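Putative esterase/lipase/thioesterase (PDB 2PBL) probably hydrolyses ester or thioester bonds as an alpha/beta-hydrolase, although its natural substrate is not established. Local coordinates at residues V107-I112 with F184-D189; L169-P174 with S195-Q200. All coordinates share one frame; numbering follows the deposited sequence.

Interaction 1: residues V107-I112 with F184-D189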
ATOM      1  N   VAL A 107       2.314   9.700 -15.159  1.00 16.34           N
ATOM      2  CA  VAL A 107       0.882   9.542 -14.966  1.00 17.34           C
ATOM      3  C   VAL A 107       0.386  10.421 -13.810  1.00 17.14           C
ATOM      4  O   VAL A 107       1.184  11.075 -13.105  1.00 17.27           O
ATOM      5  CB  VAL A 107       0.509   8.046 -14.721  1.00 20.05           C
ATOM      6  CG1 VAL A 107       0.938   7.225 -15.906  1.00 17.19           C
ATOM      7  CG2 VAL A 107       1.106   7.495 -13.425  1.00 24.06           C
ATOM      8  N   ARG A 108      -0.928  10.471 -13.638  1.00 17.12           N
ATOM      9  CA  ARG A 108      -1.499  11.197 -12.541  1.00 18.76           C
ATOM     10  C   ARG A 108      -1.852  10.151 -11.486  1.00 16.47           C
ATOM     11  O   ARG A 108      -1.965   8.948 -11.782  1.00 15.33           O
ATOM     12  CB  ARG A 108      -2.753  11.942 -12.945  1.00 19.30           C
ATOM     13  CG  ARG A 108      -2.547  13.070 -13.952  1.00 22.93           C
ATOM     14  CD  ARG A 108      -3.887  13.676 -14.366  1.00 30.73           C
ATOM     15  NE  ARG A 108      -4.558  14.264 -13.211  1.00 30.14           N
ATOM     16  CZ  ARG A 108      -4.301  15.475 -12.740  1.00 35.16           C
ATOM     17  NH1 ARG A 108      -3.398  16.268 -13.335  1.00 37.62           N
ATOM     18  NH2 ARG A 108      -4.952  15.889 -11.664  1.00 31.68           N
ATOM     19  N   ILE A 109      -2.000  10.623 -10.255  1.00 15.78           N
ATOM     20  CA  ILE A 109      -2.390   9.754  -9.152  1.00 12.53           C
ATOM     21  C   ILE A 109      -3.702   9.026  -9.475  1.00 14.48           C
ATOM     22  O   ILE A 109      -3.859   7.834  -9.169  1.00 13.43           O
ATOM     23  CB  ILE A 109      -2.513  10.545  -7.833  1.00 12.44           C
ATOM     24  CG1 ILE A 109      -1.125  10.963  -7.338  1.00 15.54           C
ATOM     25  CG2 ILE A 109      -3.264   9.722  -6.766  1.00 11.95           C
ATOM     26  CD1 ILE A 109      -1.177  11.912  -6.162  1.00 16.60           C
ATOM     27  N   SER A 110      -4.659   9.739 -10.051  1.00 14.25           N
ATOM     28  CA  SER A 110      -5.934   9.075 -10.426  1.00 16.03           C
ATOM     29  C   SER A 110      -5.748   7.904 -11.389  1.00 13.66           C
ATOM     30  O   SER A 110      -6.516   6.934 -11.372  1.00 17.17           O
ATOM     31  CB  SER A 110      -6.940  10.073 -10.993  1.00 15.72           C
ATOM     32  OG  SER A 110      -6.487  10.609 -12.227  1.00 19.38           O
ATOM     33  N   GLU A 111      -4.766   8.016 -12.274  1.00 12.92           N
ATOM     34  CA  GLU A 111      -4.428   6.912 -13.182  1.00 15.22           C
ATOM     35  C   GLU A 111      -3.767   5.777 -12.417  1.00 12.82           C
ATOM     36  O   GLU A 111      -3.923   4.608 -12.740  1.00 15.14           O
ATOM     37  CB  GLU A 111      -3.463   7.364 -14.278  1.00 18.09           C
ATOM     38  CG  GLU A 111      -3.984   8.458 -15.150  1.00 26.67           C
ATOM     39  CD  GLU A 111      -2.983   8.830 -16.209  1.00 32.41           C
ATOM     40  OE1 GLU A 111      -2.864   8.085 -17.228  1.00 32.51           O
ATOM     41  OE2 GLU A 111      -2.325   9.863 -15.999  1.00 18.77           O
ATOM     42  N   ILE A 112      -2.964   6.123 -11.413  1.00 12.67           N
ATOM     43  CA  ILE A 112      -2.350   5.093 -10.593  1.00 10.08           C
ATOM     44  C   ILE A 112      -3.408   4.266  -9.850  1.00 11.52           C
ATOM     45  O   ILE A 112      -3.345   3.030  -9.738  1.00 10.34           O
ATOM     46  CB  ILE A 112      -1.325   5.684  -9.568  1.00 12.15           C
ATOM     47  CG1 ILE A 112      -0.197   6.438 -10.305  1.00 12.88           C
ATOM     48  CG2 ILE A 112      -0.704   4.514  -8.754  1.00  9.30           C
ATOM     49  CD1 ILE A 112       0.806   7.109  -9.403  1.00 16.21           C
ATOM     50  N   PHE A 184       2.691  15.731  -9.197  1.00 19.05           N
ATOM     51  CA  PHE A 184       1.299  15.230  -9.182  1.00 19.52           C
ATOM     52  C   PHE A 184       0.412  16.036 -10.124  1.00 20.75           C
ATOM     53  O   PHE A 184      -0.474  15.491 -10.798  1.00 20.85           O
ATOM     54  CB  PHE A 184       0.708  15.271  -7.779  1.00 17.55           C
ATOM     55  CG  PHE A 184       1.580  14.648  -6.727  1.00 20.32           C
ATOM     56  CD1 PHE A 184       2.269  13.482  -6.976  1.00 11.92           C
ATOM     57  CD2 PHE A 184       1.629  15.199  -5.462  1.00 15.73           C
ATOM     58  CE1 PHE A 184       3.034  12.909  -5.996  1.00 12.91           C
ATOM     59  CE2 PHE A 184       2.392  14.649  -4.472  1.00 16.97           C
ATOM     60  CZ  PHE A 184       3.110  13.506  -4.745  1.00 10.42           C
ATOM     61  N   LYS A 185       0.656  17.336 -10.154  1.00 19.77           N
ATOM     62  CA  LYS A 185      -0.063  18.302 -10.988  1.00 21.74           C
ATOM     63  C   LYS A 185      -1.554  18.319 -10.728  1.00 22.55           C
ATOM     64  O   LYS A 185      -2.360  18.361 -11.669  1.00 20.61           O
ATOM     65  CB  LYS A 185       0.250  18.088 -12.484  1.00 23.22           C
ATOM     66  CG  LYS A 185       1.751  18.219 -12.835  1.00 23.12           C
ATOM     67  CD  LYS A 185       2.036  17.832 -14.280  1.00 24.10           C
ATOM     68  CE  LYS A 185       3.549  17.604 -14.533  1.00 25.32           C
ATOM     69  NZ  LYS A 185       4.371  18.865 -14.439  1.00 35.66           N
HETATM   70  N   MSE A 186      -1.920  18.271  -9.450  1.00 20.30           N
HETATM   71  CA  MSE A 186      -3.310  18.287  -9.025  1.00 20.69           C
HETATM   72  C   MSE A 186      -3.790  19.678  -8.685  1.00 22.06           C
HETATM   73  O   MSE A 186      -3.009  20.504  -8.191  1.00 21.97           O
HETATM   74  CB  MSE A 186      -3.488  17.459  -7.774  1.00 18.33           C
HETATM   75  CG  MSE A 186      -3.276  15.982  -7.990  1.00 22.56           C
HETATM   76 SE   MSE A 186      -3.705  15.043  -6.316  0.75 21.12          SE
HETATM   77  CE  MSE A 186      -2.196  15.587  -5.112  1.00 21.53           C
ATOM     78  N   ASP A 187      -5.063  19.941  -8.985  1.00 20.51           N
ATOM     79  CA  ASP A 187      -5.754  21.131  -8.498  1.00 22.31           C
ATOM     80  C   ASP A 187      -6.610  20.682  -7.328  1.00 23.40           C
ATOM     81  O   ASP A 187      -6.671  19.484  -7.033  1.00 24.70           O
ATOM     82  CB  ASP A 187      -6.585  21.878  -9.579  1.00 26.29           C
ATOM     83  CG  ASP A 187      -7.706  21.057 -10.194  1.00 27.74           C
ATOM     84  OD1 ASP A 187      -8.259  20.115  -9.582  1.00 25.30           O
ATOM     85  OD2 ASP A 187      -8.085  21.406 -11.325  1.00 30.42           O
ATOM     86  N   ALA A 188      -7.302  21.600  -6.669  1.00 20.31           N
ATOM     87  CA  ALA A 188      -8.081  21.226  -5.500  1.00 24.05           C
ATOM     88  C   ALA A 188      -9.104  20.099  -5.739  1.00 23.45           C
ATOM     89  O   ALA A 188      -9.187  19.161  -4.942  1.00 20.75           O
ATOM     90  CB  ALA A 188      -8.785  22.422  -4.932  1.00 24.19           C
ATOM     91  N   ASP A 189      -9.886  20.214  -6.806  1.00 23.51           N
ATOM     92  CA  ASP A 189     -10.885  19.184  -7.122  1.00 22.12           C
ATOM     93  C   ASP A 189     -10.263  17.810  -7.410  1.00 21.62           C
ATOM     94  O   ASP A 189     -10.868  16.790  -7.059  1.00 21.06           O
ATOM     95  CB  ASP A 189     -11.763  19.611  -8.310  1.00 24.14           C
ATOM     96  CG  ASP A 189     -12.704  20.743  -7.960  1.00 26.11           C
ATOM     97  OD1 ASP A 189     -13.097  20.885  -6.786  1.00 38.37           O
ATOM     98  OD2 ASP A 189     -13.071  21.479  -8.878  1.00 38.38           O
TER
HETATM   99  O   HOH W   1      -5.762  18.628 -11.535  1.00 33.63           O
HETATM  100  O   HOH W   2      -1.976  13.418  -9.800  1.00 12.91           O

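Interaction 2: residues L169-P174 with S195-Q200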
ATOM      1  N   LEU A 169      -1.809   8.239   3.138  1.00 16.38           N
ATOM      2  CA  LEU A 169      -2.219   9.593   2.764  1.00 17.27           C
ATOM      3  C   LEU A 169      -3.730   9.506   2.515  1.00 16.44           C
ATOM      4  O   LEU A 169      -4.157   8.886   1.509  1.00 17.53           O
ATOM      5  CB  LEU A 169      -1.475  10.046   1.523  1.00 17.71           C
ATOM      6  CG  LEU A 169      -0.004  10.157   1.991  1.00 24.23           C
ATOM      7  CD1 LEU A 169       1.020   9.776   0.997  1.00 22.82           C
ATOM      8  CD2 LEU A 169       0.200  11.571   2.536  1.00 20.73           C
ATOM      9  N   SER A 170      -4.527  10.171   3.359  1.00 15.26           N
ATOM     10  CA  SER A 170      -5.990  10.105   3.279  1.00 16.19           C
ATOM     11  C   SER A 170      -6.677  11.346   2.736  1.00 17.81           C
ATOM     12  O   SER A 170      -7.835  11.287   2.271  1.00 15.26           O
ATOM     13  CB  SER A 170      -6.568   9.762   4.641  1.00 18.19           C
ATOM     14  OG  SER A 170      -6.298  10.783   5.577  1.00 16.60           O
ATOM     15  N   ASP A 171      -5.945  12.460   2.800  1.00 15.31           N
ATOM     16  CA  ASP A 171      -6.416  13.729   2.347  1.00 18.00           C
ATOM     17  C   ASP A 171      -5.257  14.243   1.531  1.00 17.31           C
ATOM     18  O   ASP A 171      -4.141  14.460   2.060  1.00 16.81           O
ATOM     19  CB  ASP A 171      -6.718  14.603   3.558  1.00 17.47           C
ATOM     20  CG  ASP A 171      -7.369  15.928   3.178  1.00 19.99           C
ATOM     21  OD1 ASP A 171      -7.370  16.305   1.989  1.00 16.25           O
ATOM     22  OD2 ASP A 171      -7.861  16.592   4.091  1.00 24.80           O
ATOM     23  N   LEU A 172      -5.460  14.338   0.221  1.00 16.46           N
ATOM     24  CA  LEU A 172      -4.397  14.843  -0.624  1.00 16.23           C
ATOM     25  C   LEU A 172      -4.323  16.375  -0.728  1.00 14.73           C
ATOM     26  O   LEU A 172      -3.368  16.885  -1.291  1.00 18.02           O
ATOM     27  CB  LEU A 172      -4.515  14.238  -2.015  1.00 19.27           C
ATOM     28  CG  LEU A 172      -4.568  12.697  -2.072  1.00 16.26           C
ATOM     29  CD1 LEU A 172      -4.419  12.248  -3.568  1.00 22.22           C
ATOM     30  CD2 LEU A 172      -3.534  12.020  -1.219  1.00 23.84           C
ATOM     31  N   ARG A 173      -5.295  17.092  -0.199  1.00 17.23           N
ATOM     32  CA  ARG A 173      -5.291  18.565  -0.309  1.00 18.50           C
ATOM     33  C   ARG A 173      -4.009  19.234   0.199  1.00 19.76           C
ATOM     34  O   ARG A 173      -3.467  20.121  -0.452  1.00 21.33           O
ATOM     35  CB  ARG A 173      -6.456  19.166   0.433  1.00 19.88           C
ATOM     36  CG  ARG A 173      -7.853  18.917  -0.159  1.00 20.24           C
ATOM     37  CD  ARG A 173      -8.798  19.256   0.988  1.00 31.68           C
ATOM     38  NE  ARG A 173     -10.202  19.084   0.696  1.00 39.09           N
ATOM     39  CZ  ARG A 173     -11.013  18.149   1.207  1.00 47.95           C
ATOM     40  NH1 ARG A 173     -12.284  18.156   0.824  1.00 51.89           N
ATOM     41  NH2 ARG A 173     -10.605  17.224   2.088  1.00 44.78           N
ATOM     42  N   PRO A 174      -3.495  18.803   1.351  1.00 19.52           N
ATOM     43  CA  PRO A 174      -2.268  19.478   1.809  1.00 19.62           C
ATOM     44  C   PRO A 174      -1.062  19.257   0.908  1.00 19.29           C
ATOM     45  O   PRO A 174      -0.102  20.013   0.996  1.00 20.60           O
ATOM     46  CB  PRO A 174      -2.022  18.858   3.199  1.00 20.08           C
ATOM     47  CG  PRO A 174      -3.271  18.162   3.552  1.00 19.47           C
ATOM     48  CD  PRO A 174      -3.921  17.758   2.293  1.00 20.87           C
ATOM     49  N   SER A 195      -9.047  11.712  -2.658  1.00 14.57           N
ATOM     50  CA  SER A 195      -8.864  11.626  -1.230  1.00 13.23           C
ATOM     51  C   SER A 195      -9.832  10.614  -0.614  1.00 13.13           C
ATOM     52  O   SER A 195     -11.029  10.777  -0.688  1.00 13.59           O
ATOM     53  CB  SER A 195      -9.086  12.983  -0.554  1.00 15.37           C
ATOM     54  OG  SER A 195      -8.164  13.948  -1.029  1.00 14.83           O
ATOM     55  N   PRO A 196      -9.303   9.564   0.011  1.00 11.93           N
ATOM     56  CA  PRO A 196     -10.084   8.580   0.739  1.00 13.48           C
ATOM     57  C   PRO A 196     -11.050   9.173   1.779  1.00 14.83           C
ATOM     58  O   PRO A 196     -12.132   8.640   1.965  1.00 15.10           O
ATOM     59  CB  PRO A 196      -8.977   7.737   1.392  1.00 11.65           C
ATOM     60  CG  PRO A 196      -7.915   7.808   0.431  1.00 12.61           C
ATOM     61  CD  PRO A 196      -7.889   9.152  -0.046  1.00 13.45           C
ATOM     62  N   VAL A 197     -10.693  10.282   2.437  1.00 17.18           N
ATOM     63  CA  VAL A 197     -11.618  10.873   3.399  1.00 16.31           C
ATOM     64  C   VAL A 197     -12.927  11.319   2.733  1.00 15.31           C
ATOM     65  O   VAL A 197     -13.945  11.394   3.407  1.00 18.38           O
ATOM     66  CB  VAL A 197     -11.039  12.078   4.194  1.00 19.13           C
ATOM     67  CG1 VAL A 197      -9.902  11.665   5.004  1.00 18.30           C
ATOM     68  CG2 VAL A 197     -10.694  13.248   3.268  1.00 16.47           C
ATOM     69  N   GLU A 198     -12.900  11.549   1.420  1.00 15.42           N
ATOM     70  CA  GLU A 198     -14.097  11.967   0.655  1.00 17.47           C
ATOM     71  C   GLU A 198     -15.031  10.862   0.204  1.00 19.67           C
ATOM     72  O   GLU A 198     -16.116  11.123  -0.317  1.00 18.69           O
ATOM     73  CB  GLU A 198     -13.643  12.731  -0.582  1.00 19.10           C
ATOM     74  CG  GLU A 198     -12.915  13.964  -0.218  1.00 25.10           C
ATOM     75  CD  GLU A 198     -13.784  14.946   0.553  1.00 33.08           C
ATOM     76  OE1 GLU A 198     -14.880  15.277   0.055  1.00 33.36           O
ATOM     77  OE2 GLU A 198     -13.352  15.367   1.652  1.00 35.61           O
HETATM   78  N   MSE A 199     -14.603   9.616   0.374  1.00 17.26           N
HETATM   79  CA  MSE A 199     -15.352   8.486  -0.120  1.00 15.27           C
HETATM   80  C   MSE A 199     -16.463   8.182   0.791  1.00 17.14           C
HETATM   81  O   MSE A 199     -16.257   7.908   1.959  1.00 20.00           O
HETATM   82  CB  MSE A 199     -14.436   7.278  -0.271  1.00 13.44           C
HETATM   83  CG  MSE A 199     -13.591   7.373  -1.415  1.00 10.96           C
HETATM   84 SE   MSE A 199     -12.101   5.996  -1.203  0.75 12.14          SE
HETATM   85  CE  MSE A 199     -13.086   4.337  -0.857  1.00 19.30           C
ATOM     86  N   GLN A 200     -17.665   8.237   0.244  1.00 20.70           N
ATOM     87  CA  GLN A 200     -18.849   7.964   1.026  1.00 22.28           C
ATOM     88  C   GLN A 200     -19.355   6.575   0.825  1.00 22.46           C
ATOM     89  O   GLN A 200     -20.009   6.025   1.702  1.00 25.73           O
ATOM     90  CB  GLN A 200     -19.907   8.993   0.681  1.00 23.82           C
ATOM     91  CG  GLN A 200     -19.433  10.422   0.849  1.00 27.48           C
ATOM     92  CD  GLN A 200     -18.940  10.717   2.263  1.00 40.85           C
ATOM     93  OE1 GLN A 200     -19.302  10.028   3.237  1.00 47.81           O
ATOM     94  NE2 GLN A 200     -18.089  11.740   2.383  1.00 47.93           N
TER

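Interaction 1: residues V107-I112 with F184-D189
The backbone oxygen of Lys185 is gripped by the guanidinium group of Arg108, whose NH1 donates to it over 2.9 Å. This bond joins the start of helix 109-126 of the alpha/beta-hydrolase fold to the linker between the short helices 181-184 and 188-193. It is moderately bent, with an N-H...O angle of 151°, and NH1 stands above the carbonyl plane of Lys185. The Arg108 chain bends at chi3 (62°), and its guanidinium lies against the linker. A bridging water accepts from NH2 of Arg108 at 2.9 Å and from the backbone N of Asp187, and donates weakly to the same Lys185 oxygen, so that both terminal nitrogens of the arginine are tied to the linker. Lys185, the first residue to leave helix 181-184, has positive phi, and its NZ bonds back to Glu182 O. A second water joins the backbones, accepting from Ile109 N and donating to Phe184 O at 2.7 Å. Arg108 is the N-cap residue of helix 109-126; its backbone N donates to Glu111 OE2, which it meets from above the carboxylate plane. The rest of the contact is apolar. The side chain of Ile109 points its CD1 methyl into a buried corner shared with Phe184, Met186 (a selenomethionine) and His141 of helix 138-145. Trp74 meets the Phe184 ring edge-to-face. CD1 of Ile109 lies 4.0 Å from CE of Met186 and rests over one face of the Phe184 ring as a CH-pi contact, 4.1 Å from the centroid and 23° off the ring normal.

Interaction 2: residues L169-P174 with S195-Q200
Two nearly straight hydrogen bonds join 169-174 to 195-200, one backbone to backbone and the other backbone to side chain. Val197 N donates to Ser170 O at 3.0 Å, tilted slightly from the carbonyl plane, and Leu172 N donates to Ser195 OG, also at 3.0 Å; both N-H...O angles are 167°. With OG set beside its own backbone N (chi1 -61°), Ser195 reaches Leu172 and also bonds to Ala191 O, linking the loop after strand 160-166 to helix 188-193.

Charged groups form a three-residue salt-bridge network. The carboxylate of Glu198 stands at 89° to the Arg173 guanidinium, and its OE2 takes weak bonds from both NH1 (3.1 Å) and NH2 (3.3 Å) of Arg173, which make up a salt bridge. NH2 also makes long, weak bonds to Asp171 OD1 and OD2, the latter in the guanidinium plane, so one arginine is held between two carboxylates that probably favour its positive charge. OD1 of Asp171 also accepts from Arg173 N at 3.1 Å, bending the backbone into an Asx turn.

Van der Waals contacts surround the Ser170 carbonyl oxygen on the side of 195-200. The Pro196 ring brings CD to 3.2 Å from Ser170 O, and the branched end of Val197 lies beside the same oxygen, with CG1 also touching Ser170 OG. That hydroxyl is bonded to Gln222 O of helix 217-230.

Pro196 opens a 3-10 segment, 196-198, in the crossover that leads from strand 160-166 through helix 188-193 to the parallel strand 206-212, as is usual in the alpha/beta-hydrolase fold.

How the interactions relate
The two contacts meet through Leu172, whose CD1 lies 4.0 Å from Met186 SE and 4.2 Å from Ile109 CD1, so the apolar corner of interaction 1 runs on into interaction 2. Their centres are about 13 Å apart, and their segments alternate along the chain: 107-112, 169-174, 184-189, 195-200. His141 of helix 138-145 touches Leu172 and Pro196, and Trp74 touches Leu169 and Leu172; the same two residues also border interaction 1. That helix starts at a probable nucleophile elbow bearing Ser137, which with His242 and Glu215 may form a catalytic triad. Leu169 of interaction 2 packs against residues of this putative site.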